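Local coordinates for glucose-6-phosphate 1-dehydrogenase (Kluyveromyces lactis, PDB 7E6I), which catalyses the NADP+-dependent oxidation of glucose 6-phosphate to 6-phosphogluconolactone, the first and probably rate-limiting step of the oxidative pentose phosphate pathway, at residues A[438-441]-A[442-446]; A[173-177]-A[178-182]; A[155-158]-A[159-163]; A[298-301]-A[302-305]. All blocks are in the same frame, centred on the assembly; numbering follows the deposited sequence.

Contact 1. Residues A[438-441]-A[442-446]; sequences VSWK and LFTPL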
loop_
_atom_site.group_PDB
_atom_site.type_symbol
_atom_site.label_atom_id
_atom_site.label_comp_id
_atom_site.label_asym_id
_atom_site.label_seq_id
_atom_site.Cartn_x
_atom_site.Cartn_y
_atom_site.Cartn_z
ATOM N N VAL A 438 14.524 -3.496 -7.282
ATOM C CA VAL A 438 14.032 -3.895 -8.600
ATOM C C VAL A 438 12.864 -3.017 -9.032
ATOM O O VAL A 438 12.724 -2.680 -10.218
ATOM C CB VAL A 438 13.643 -5.380 -8.599
ATOM C CG1 VAL A 438 13.128 -5.778 -9.969
ATOM C CG2 VAL A 438 14.831 -6.217 -8.214
ATOM N N SER A 439 12.004 -2.627 -8.092
ATOM C CA SER A 439 10.874 -1.803 -8.493
ATOM C C SER A 439 11.347 -0.434 -8.979
ATOM O O SER A 439 10.777 0.120 -9.922
ATOM C CB SER A 439 9.875 -1.679 -7.341
ATOM O OG SER A 439 10.263 -0.657 -6.432
ATOM N N TRP A 440 12.416 0.103 -8.387
ATOM C CA TRP A 440 12.961 1.369 -8.870
ATOM C C TRP A 440 13.736 1.202 -10.175
ATOM O O TRP A 440 13.682 2.093 -11.029
ATOM C CB TRP A 440 13.836 2.030 -7.794
ATOM C CG TRP A 440 13.014 2.810 -6.777
ATOM C CD1 TRP A 440 12.961 2.604 -5.424
ATOM C CD2 TRP A 440 12.118 3.894 -7.051
ATOM N NE1 TRP A 440 12.089 3.492 -4.840
ATOM C CE2 TRP A 440 11.554 4.293 -5.818
ATOM C CE3 TRP A 440 11.732 4.567 -8.225
ATOM C CZ2 TRP A 440 10.631 5.332 -5.720
ATOM C CZ3 TRP A 440 10.815 5.595 -8.127
ATOM C CH2 TRP A 440 10.274 5.969 -6.880
ATOM N N LYS A 441 14.419 0.067 -10.378
ATOM C CA LYS A 441 15.074 -0.167 -11.665
ATOM C C LYS A 441 14.057 -0.201 -12.799
ATOM O O LYS A 441 14.369 0.189 -13.934
ATOM C CB LYS A 441 15.868 -1.478 -11.636
ATOM C CG LYS A 441 17.257 -1.366 -11.032
ATOM C CD LYS A 441 17.785 -2.728 -10.560
ATOM C CE LYS A 441 19.316 -2.670 -10.400
ATOM N NZ LYS A 441 19.843 -3.014 -9.044
ATOM N N LEU A 442 12.833 -0.642 -12.502
ATOM C CA LEU A 442 11.784 -0.751 -13.506
ATOM C C LEU A 442 11.205 0.614 -13.873
ATOM O O LEU A 442 11.020 0.918 -15.057
ATOM C CB LEU A 442 10.686 -1.686 -12.988
ATOM C CG LEU A 442 9.472 -1.871 -13.892
ATOM C CD1 LEU A 442 9.907 -2.443 -15.237
ATOM C CD2 LEU A 442 8.410 -2.759 -13.250
ATOM N N PHE A 443 10.925 1.456 -12.877
ATOM C CA PHE A 443 10.199 2.695 -13.115
ATOM C C PHE A 443 11.098 3.894 -13.387
ATOM O O PHE A 443 10.628 4.886 -13.963
ATOM C CB PHE A 443 9.317 3.023 -11.917
ATOM C CG PHE A 443 8.000 2.364 -11.962
ATOM C CD1 PHE A 443 7.854 1.055 -11.536
ATOM C CD2 PHE A 443 6.899 3.029 -12.463
ATOM C CE1 PHE A 443 6.603 0.429 -11.598
ATOM C CE2 PHE A 443 5.656 2.409 -12.526
ATOM C CZ PHE A 443 5.508 1.114 -12.105
ATOM N N THR A 444 12.357 3.855 -12.965
ATOM C CA THR A 444 13.192 5.040 -13.127
ATOM C C THR A 444 13.340 5.456 -14.586
ATOM O O THR A 444 13.166 6.651 -14.880
ATOM C CB THR A 444 14.551 4.814 -12.459
ATOM O OG1 THR A 444 14.391 4.880 -11.034
ATOM C CG2 THR A 444 15.539 5.877 -12.916
ATOM N N PRO A 445 13.614 4.562 -15.540
ATOM C CA PRO A 445 13.711 5.024 -16.936
ATOM C C PRO A 445 12.448 5.712 -17.428
ATOM O O PRO A 445 12.538 6.748 -18.090
ATOM C CB PRO A 445 14.010 3.736 -17.710
ATOM C CG PRO A 445 14.620 2.821 -16.705
ATOM C CD PRO A 445 13.858 3.109 -15.441
ATOM N N LEU A 446 11.265 5.179 -17.120
ATOM C CA LEU A 446 10.052 5.888 -17.507
ATOM C C LEU A 446 10.003 7.265 -16.860
ATOM O O LEU A 446 9.668 8.257 -17.519
ATOM C CB LEU A 446 8.816 5.082 -17.129
ATOM C CG LEU A 446 7.502 5.845 -17.343
ATOM C CD1 LEU A 446 7.326 6.216 -18.807
ATOM C CD2 LEU A 446 6.295 5.052 -16.865
#
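Thr444 and Trp440, one helical turn apart, share a carbonyl that accepts twice. Trp440 O takes the usual helical bond from Thr444 N at 2.9 Å and a second bond from Thr444 OG1, also 2.9 Å long; the two donors come from opposite faces of the carbonyl plane, the hydroxyl from well above it. A chi1 of -74° sets OG1 beside the threonine's own backbone N, the rotamer that points it back at Trp440 O. A hydroxyl suits the place because it can donate to that oxygen and accept from Leu159 N. Further backbone bonds run from Leu442 N to Val438 O (3.1 Å) and from Phe443 N to Ser439 O (3.2 Å). Of the charged groups, Lys441 NZ forms a salt bridge with Asp437.

Among the looser contacts, Phe443 turns the edge of its ring to Ser439 O, with CD1 3.5 Å from that oxygen. Pro445 has no N-H to give, and its CD instead lies 3.3 Å from Lys441 O, where the helix kinks.

The large apolar groups pack on several neighbours of helix 433-451: Trp440 on Leu159 and Ala162 of helix 159-169 and on Gln243 of helix 236-254, Phe443 on Ile238 and Leu247 of the latter, and Leu442 on Phe321 of strand 316-321.

Contact 2. Residues A[173-177]-A[178-182]; sequences FSEDE and LFRID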
loop_
_atom_site.group_PDB
_atom_site.type_symbol
_atom_site.label_atom_id
_atom_site.label_comp_id
_atom_site.label_asym_id
_atom_site.label_seq_id
_atom_site.Cartn_x
_atom_site.Cartn_y
_atom_site.Cartn_z
ATOM N N PHE A 173 20.500 -1.398 10.362
ATOM C CA PHE A 173 19.471 -2.373 10.690
ATOM C C PHE A 173 19.336 -3.371 9.554
ATOM O O PHE A 173 19.247 -2.978 8.387
ATOM C CB PHE A 173 18.136 -1.686 10.959
ATOM C CG PHE A 173 18.112 -0.939 12.239
ATOM C CD1 PHE A 173 18.022 -1.622 13.451
ATOM C CD2 PHE A 173 18.215 0.446 12.248
ATOM C CE1 PHE A 173 18.005 -0.941 14.652
ATOM C CE2 PHE A 173 18.207 1.147 13.452
ATOM C CZ PHE A 173 18.101 0.457 14.656
ATOM N N SER A 174 19.322 -4.653 9.899
ATOM C CA SER A 174 19.181 -5.710 8.913
ATOM C C SER A 174 17.734 -5.829 8.431
ATOM O O SER A 174 16.796 -5.275 9.017
ATOM C CB SER A 174 19.620 -7.030 9.512
ATOM O OG SER A 174 18.663 -7.407 10.480
ATOM N N GLU A 175 17.562 -6.592 7.346
ATOM C CA GLU A 175 16.231 -6.848 6.817
ATOM C C GLU A 175 15.326 -7.472 7.866
ATOM O O GLU A 175 14.117 -7.215 7.872
ATOM C CB GLU A 175 16.325 -7.739 5.575
ATOM C CG GLU A 175 16.930 -7.030 4.366
ATOM C CD GLU A 175 16.176 -5.755 3.994
ATOM O OE1 GLU A 175 14.940 -5.830 3.781
ATOM O OE2 GLU A 175 16.815 -4.675 3.917
ATOM N N ASP A 176 15.893 -8.254 8.788
ATOM C CA ASP A 176 15.084 -8.909 9.814
ATOM C C ASP A 176 14.503 -7.921 10.817
ATOM O O ASP A 176 13.416 -8.165 11.354
ATOM C CB ASP A 176 15.911 -9.965 10.533
ATOM C CG ASP A 176 15.820 -11.316 9.856
ATOM O OD1 ASP A 176 14.682 -11.825 9.666
ATOM O OD2 ASP A 176 16.884 -11.867 9.503
ATOM N N GLU A 177 15.200 -6.811 11.080
ATOM C CA GLU A 177 14.734 -5.790 12.010
ATOM C C GLU A 177 13.933 -4.679 11.338
ATOM O O GLU A 177 13.225 -3.932 12.031
ATOM C CB GLU A 177 15.932 -5.172 12.740
ATOM C CG GLU A 177 16.825 -6.196 13.441
ATOM C CD GLU A 177 18.214 -5.657 13.764
ATOM O OE1 GLU A 177 18.630 -5.766 14.941
ATOM O OE2 GLU A 177 18.889 -5.132 12.841
ATOM N N LEU A 178 14.034 -4.553 10.013
ATOM C CA LEU A 178 13.397 -3.490 9.243
ATOM C C LEU A 178 12.006 -3.913 8.777
ATOM O O LEU A 178 11.829 -5.010 8.239
ATOM C CB LEU A 178 14.270 -3.161 8.035
ATOM C CG LEU A 178 14.937 -1.798 7.931
ATOM C CD1 LEU A 178 14.843 -1.028 9.248
ATOM C CD2 LEU A 178 16.369 -1.974 7.461
ATOM N N PHE A 179 11.019 -3.042 8.962
ATOM C CA PHE A 179 9.657 -3.318 8.497
ATOM C C PHE A 179 9.194 -2.132 7.653
ATOM O O PHE A 179 8.662 -1.151 8.187
ATOM C CB PHE A 179 8.729 -3.578 9.662
ATOM C CG PHE A 179 8.917 -4.929 10.301
ATOM C CD1 PHE A 179 10.013 -5.178 11.117
ATOM C CD2 PHE A 179 8.001 -5.959 10.072
ATOM C CE1 PHE A 179 10.185 -6.422 11.702
ATOM C CE2 PHE A 179 8.164 -7.202 10.648
ATOM C CZ PHE A 179 9.254 -7.437 11.472
ATOM N N ARG A 180 9.409 -2.225 6.337
ATOM C CA ARG A 180 9.063 -1.159 5.403
ATOM C C ARG A 180 7.612 -1.299 4.977
ATOM O O ARG A 180 7.201 -2.338 4.456
ATOM C CB ARG A 180 9.961 -1.192 4.166
ATOM C CG ARG A 180 11.419 -0.835 4.393
ATOM C CD ARG A 180 12.159 -0.819 3.060
ATOM N NE ARG A 180 13.604 -0.959 3.199
ATOM C CZ ARG A 180 14.229 -2.101 3.489
ATOM N NH1 ARG A 180 13.535 -3.211 3.666
ATOM N NH2 ARG A 180 15.555 -2.139 3.592
ATOM N N ILE A 181 6.854 -0.237 5.151
ATOM C CA ILE A 181 5.416 -0.268 4.972
ATOM C C ILE A 181 5.044 0.292 3.607
ATOM O O ILE A 181 5.466 1.399 3.231
ATOM C CB ILE A 181 4.706 0.508 6.089
ATOM C CG1 ILE A 181 4.586 -0.368 7.333
ATOM C CG2 ILE A 181 3.322 0.990 5.612
ATOM C CD1 ILE A 181 3.720 0.253 8.412
ATOM N N ASP A 182 4.268 -0.501 2.860
ATOM C CA ASP A 182 3.336 -0.038 1.836
ATOM C C ASP A 182 1.954 -0.386 2.379
ATOM O O ASP A 182 1.631 -1.569 2.543
ATOM C CB ASP A 182 3.624 -0.726 0.502
ATOM C CG ASP A 182 2.749 -0.218 -0.636
ATOM O OD1 ASP A 182 1.508 -0.093 -0.452
ATOM O OD2 ASP A 182 3.310 0.036 -1.732
#
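Glu175 and Arg180 meet end-on in a two-bond salt bridge across the turn into strand 178-181. Arg180 NH1 reaches Glu175 OE1 at 3.0 Å and NH2 reaches OE2 at 2.9 Å, both on syn lone pairs, with the carboxylate and guanidinium planes only 6° apart. The glutamate chain bends at chi2 (-56°) to bring its acid round to the arginine, which runs extended from CG to NE. Asp433 N, Val431 O and Gln166 OE1 take up further bonds of the pair. With an alanine here instead of Glu175, Arg180 would probably lose its two-bond carboxylate partner, and Asp433 N its acceptor, though Val431 O and Gln166 would still hold the guanidinium.

Apolar packing adds to this close side: Leu178 CD1 lies 3.8 Å from Phe173 CB. The strand is an outermost one of the parallel sheet in the Rossmann-type dinucleotide-binding domain, and the loop delivers the chain to it from helix 159-169.

The turn itself is held more slackly, Leu178 N making only weak bonds to Ser174 O (3.0 Å) and Glu175 O (3.4 Å). Glu177 OE2 steadies it by accepting from Ser174 N at 3.0 Å, while its OE1 bonds Tyr141. Beyond them Asp176 starts its side chain away from the strand, at an exposed position where an acid can be solvated.

Contact 3. Residues A[155-158]-A[159-163]; sequences FGHD and LQSAT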
loop_
_atom_site.group_PDB
_atom_site.type_symbol
_atom_site.label_atom_id
_atom_site.label_comp_id
_atom_site.label_asym_id
_atom_site.label_seq_id
_atom_site.Cartn_x
_atom_site.Cartn_y
_atom_site.Cartn_z
ATOM N N PHE A 155 10.630 5.473 0.044
ATOM C CA PHE A 155 12.049 5.276 0.298
ATOM C C PHE A 155 12.830 5.682 -0.945
ATOM O O PHE A 155 13.428 4.835 -1.616
ATOM C CB PHE A 155 12.346 3.819 0.661
ATOM C CG PHE A 155 11.286 3.180 1.492
ATOM C CD1 PHE A 155 11.266 3.358 2.868
ATOM C CD2 PHE A 155 10.300 2.410 0.905
ATOM C CE1 PHE A 155 10.293 2.773 3.652
ATOM C CE2 PHE A 155 9.321 1.819 1.671
ATOM C CZ PHE A 155 9.310 1.996 3.053
ATOM N N GLY A 156 12.815 6.961 -1.277
ATOM C CA GLY A 156 13.412 7.435 -2.506
ATOM C C GLY A 156 12.363 7.906 -3.496
ATOM O O GLY A 156 11.163 7.681 -3.340
ATOM N N HIS A 157 12.852 8.605 -4.521
ATOM C CA HIS A 157 12.031 9.098 -5.613
ATOM C C HIS A 157 12.533 8.613 -6.964
ATOM O O HIS A 157 11.931 8.953 -7.994
ATOM C CB HIS A 157 11.995 10.631 -5.593
ATOM C CG HIS A 157 13.342 11.252 -5.430
ATOM N ND1 HIS A 157 14.130 11.615 -6.504
ATOM C CD2 HIS A 157 14.059 11.542 -4.320
ATOM C CE1 HIS A 157 15.267 12.124 -6.062
ATOM N NE2 HIS A 157 15.253 12.085 -4.741
ATOM N N ASP A 158 13.623 7.852 -6.988
ATOM C CA ASP A 158 14.154 7.197 -8.180
ATOM C C ASP A 158 15.196 6.196 -7.694
ATOM O O ASP A 158 15.470 6.097 -6.491
ATOM C CB ASP A 158 14.740 8.198 -9.186
ATOM C CG ASP A 158 15.760 9.149 -8.562
ATOM O OD1 ASP A 158 16.377 8.817 -7.516
ATOM O OD2 ASP A 158 15.941 10.251 -9.127
ATOM N N LEU A 159 15.780 5.456 -8.641
ATOM C CA LEU A 159 16.745 4.424 -8.273
ATOM C C LEU A 159 17.883 5.001 -7.427
ATOM O O LEU A 159 18.245 4.432 -6.384
ATOM C CB LEU A 159 17.297 3.752 -9.528
ATOM C CG LEU A 159 18.357 2.686 -9.252
ATOM C CD1 LEU A 159 17.802 1.589 -8.365
ATOM C CD2 LEU A 159 18.861 2.076 -10.560
ATOM N N GLN A 160 18.435 6.148 -7.844
ATOM C CA GLN A 160 19.640 6.661 -7.204
ATOM C C GLN A 160 19.380 7.057 -5.758
ATOM O O GLN A 160 20.140 6.685 -4.857
ATOM C CB GLN A 160 20.192 7.844 -7.990
ATOM C CG GLN A 160 21.697 7.998 -7.824
ATOM C CD GLN A 160 22.189 9.408 -8.114
ATOM O OE1 GLN A 160 22.395 9.780 -9.274
ATOM N NE2 GLN A 160 22.387 10.200 -7.059
ATOM N N SER A 161 18.318 7.821 -5.514
ATOM C CA SER A 161 18.014 8.229 -4.148
ATOM C C SER A 161 17.672 7.027 -3.272
ATOM O O SER A 161 18.135 6.939 -2.128
ATOM C CB SER A 161 16.900 9.288 -4.149
ATOM O OG SER A 161 15.746 8.893 -4.887
ATOM N N ALA A 162 16.903 6.063 -3.797
ATOM C CA ALA A 162 16.575 4.883 -2.994
ATOM C C ALA A 162 17.823 4.081 -2.646
ATOM O O ALA A 162 17.991 3.648 -1.498
ATOM C CB ALA A 162 15.560 4.002 -3.722
ATOM N N THR A 163 18.714 3.880 -3.622
ATOM C CA THR A 163 19.979 3.200 -3.352
ATOM C C THR A 163 20.755 3.905 -2.242
ATOM O O THR A 163 21.271 3.256 -1.322
ATOM C CB THR A 163 20.826 3.128 -4.622
ATOM O OG1 THR A 163 20.020 2.667 -5.707
ATOM C CG2 THR A 163 22.010 2.191 -4.436
#
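Asp158 OD1 is gripped twice by Ser161, by its backbone N at 3.0 Å and by its hydroxyl OG at 2.7 Å. The N-H arrives nearly along the C-O axis of the carboxylate, in an almost straight bond of 170°, whereas the hydroxyl comes from above the carboxylate plane. This is the N-cap of helix 159-169: the aspartate takes an amide of the first turn, where no preceding turn of helix supplies an acceptor. Its CG sits between its own backbone N and carbonyl carbon (chi1 52°), which turns the acid back over that turn. Asp158 O meanwhile accepts from Ala162 N at 3.1 Å, opening the regular helical bonding.

Ser161 OG is itself an acceptor, receiving His157 N at 2.9 Å, so a single small hydroxyl joins loop to cap. It also lies over the centre of one face of the His157 imidazole, 3.1 Å above the plane, and Ser161 CB makes a CH-pi contact with the same face. A residue as small as serine fits against this face of the ring.

Gly156 passes close to the helix, its CA 4.0 Å from Ala162 N; a CB there would run into Ala162 CA and also jam against the carbonyl before it. Ala162, in turn, presents only a methyl to Phe155 O. The negative charge of Asp158, placed at the positive end of the helix dipole, would probably be stabilised there, and its ionised form with it.

Contact 4. Residues A[298-301]-A[302-305]; sequences KPSY and LDDE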
loop_
_atom_site.group_PDB
_atom_site.type_symbol
_atom_site.label_atom_id
_atom_site.label_comp_id
_atom_site.label_asym_id
_atom_site.label_seq_id
_atom_site.Cartn_x
_atom_site.Cartn_y
_atom_site.Cartn_z
ATOM N N LYS A 298 -15.135 23.137 -11.270
ATOM C CA LYS A 298 -13.921 22.576 -10.702
ATOM C C LYS A 298 -12.685 23.113 -11.408
ATOM O O LYS A 298 -12.659 23.196 -12.643
ATOM C CB LYS A 298 -13.942 21.050 -10.805
ATOM C CG LYS A 298 -14.949 20.418 -9.897
ATOM C CD LYS A 298 -14.577 20.673 -8.452
ATOM C CE LYS A 298 -15.496 19.902 -7.524
ATOM N NZ LYS A 298 -16.793 19.649 -8.207
ATOM N N PRO A 299 -11.640 23.440 -10.658
ATOM C CA PRO A 299 -10.459 24.066 -11.259
ATOM C C PRO A 299 -9.613 23.056 -12.014
ATOM O O PRO A 299 -9.674 21.848 -11.781
ATOM C CB PRO A 299 -9.701 24.594 -10.041
ATOM C CG PRO A 299 -9.993 23.563 -8.987
ATOM C CD PRO A 299 -11.414 23.091 -9.244
ATOM N N SER A 300 -8.807 23.576 -12.933
ATOM C CA SER A 300 -7.781 22.749 -13.539
ATOM C C SER A 300 -6.662 22.487 -12.531
ATOM O O SER A 300 -6.580 23.112 -11.468
ATOM C CB SER A 300 -7.219 23.420 -14.790
ATOM O OG SER A 300 -6.497 24.588 -14.441
ATOM N N TYR A 301 -5.794 21.535 -12.871
ATOM C CA TYR A 301 -4.603 21.347 -12.057
ATOM C C TYR A 301 -3.774 22.629 -12.006
ATOM O O TYR A 301 -3.198 22.956 -10.959
ATOM C CB TYR A 301 -3.784 20.170 -12.593
ATOM C CG TYR A 301 -2.443 19.991 -11.909
ATOM C CD1 TYR A 301 -2.361 19.473 -10.620
ATOM C CD2 TYR A 301 -1.260 20.327 -12.557
ATOM C CE1 TYR A 301 -1.145 19.308 -9.995
ATOM C CE2 TYR A 301 -0.039 20.154 -11.939
ATOM C CZ TYR A 301 0.019 19.653 -10.657
ATOM O OH TYR A 301 1.246 19.502 -10.032
ATOM N N LEU A 302 -3.751 23.388 -13.107
ATOM C CA LEU A 302 -2.947 24.604 -13.198
ATOM C C LEU A 302 -3.581 25.793 -12.482
ATOM O O LEU A 302 -2.862 26.717 -12.087
ATOM C CB LEU A 302 -2.693 24.954 -14.667
ATOM C CG LEU A 302 -1.912 23.932 -15.510
ATOM C CD1 LEU A 302 -1.862 24.375 -16.950
ATOM C CD2 LEU A 302 -0.494 23.695 -14.988
ATOM N N ASP A 303 -4.905 25.796 -12.302
ATOM C CA ASP A 303 -5.553 26.832 -11.505
ATOM C C ASP A 303 -5.002 26.906 -10.090
ATOM O O ASP A 303 -5.213 27.914 -9.412
ATOM C CB ASP A 303 -7.057 26.586 -11.429
ATOM C CG ASP A 303 -7.766 26.921 -12.709
ATOM O OD1 ASP A 303 -7.149 27.580 -13.571
ATOM O OD2 ASP A 303 -8.938 26.512 -12.863
ATOM N N ASP A 304 -4.345 25.853 -9.614
ATOM C CA ASP A 304 -3.750 25.878 -8.286
ATOM C C ASP A 304 -2.710 26.989 -8.209
ATOM O O ASP A 304 -1.808 27.074 -9.052
ATOM C CB ASP A 304 -3.118 24.518 -7.972
ATOM C CG ASP A 304 -2.743 24.367 -6.509
ATOM O OD1 ASP A 304 -2.001 25.231 -5.991
ATOM O OD2 ASP A 304 -3.175 23.374 -5.875
ATOM N N GLU A 305 -2.836 27.847 -7.199
ATOM C CA GLU A 305 -1.905 28.965 -7.089
ATOM C C GLU A 305 -0.482 28.508 -6.796
ATOM O O GLU A 305 0.455 29.283 -7.011
ATOM C CB GLU A 305 -2.375 29.951 -6.016
ATOM C CG GLU A 305 -1.875 29.653 -4.607
ATOM C CD GLU A 305 -2.625 30.446 -3.539
ATOM O OE1 GLU A 305 -2.697 29.975 -2.380
ATOM O OE2 GLU A 305 -3.149 31.537 -3.867
#
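Ser300 and Asp303 each bond the other's backbone N through a side-chain oxygen, a reciprocal pair beside the type I beta turn from Tyr301 to Asp304; the bonding is that of a capping box, although no regular helix follows. The turn lies in the long surface loop between strands 285-291 and 316-321.

Of the side-chain bonds, Ser300 OG accepts from Asp303 N at 2.9 Å; with chi1 at 68°, the hydroxyl is folded in between the serine's backbone N and carbonyl carbon, close enough to meet that amide. In return Asp303 OD2 accepts from Ser300 N, likewise at 2.9 Å, the donor standing 61° out of the carboxylate plane. OD2 has a charged partner too, Arg292, in a salt bridge. An asparagine in place of Asp303 would probably weaken this corner, since Arg292 would lose its countercharge even if an oxygen still faced Ser300.

The backbone bonds are weaker: Asp304 N to Tyr301 O at 3.4 Å closes the beta turn, and Asp303 N to Ser300 O spans 3.3 Å.

Packing contacts are few. Pro299, its phi restrained by the ring, sets its CB 3.5 Å from Asp303 OD2. Tyr301, the buried member, suits its place by combining a side chain that packs on Gln289 and Cys313 with a hydroxyl that bonds Asp233. On the ring side, Tyr301 CD2 lies 4.2 Å from Leu302 CD2.

From the N terminus, contact 3 comes first, turning the chain from the loop after strand 146-152 into helix 159-169. Contact 2 follows, where the loop after that helix enters strand 178-181; Phe155 CZ packs against Arg180 CB at 3.4 Å, so the two ends of this passage meet. Contact 4 then closes a tight turn between strands 285-291 and 316-321, about 15 Å from contact 3 at the nearest atoms. Contact 1 comes last, within helix 433-451, and returns to contact 3, with Trp440 CZ2 3.4 Å from Gly156 O. All four are in series, without nesting or crossing. Contacts 1 and 3 thus join the C-terminal and nucleotide-binding parts.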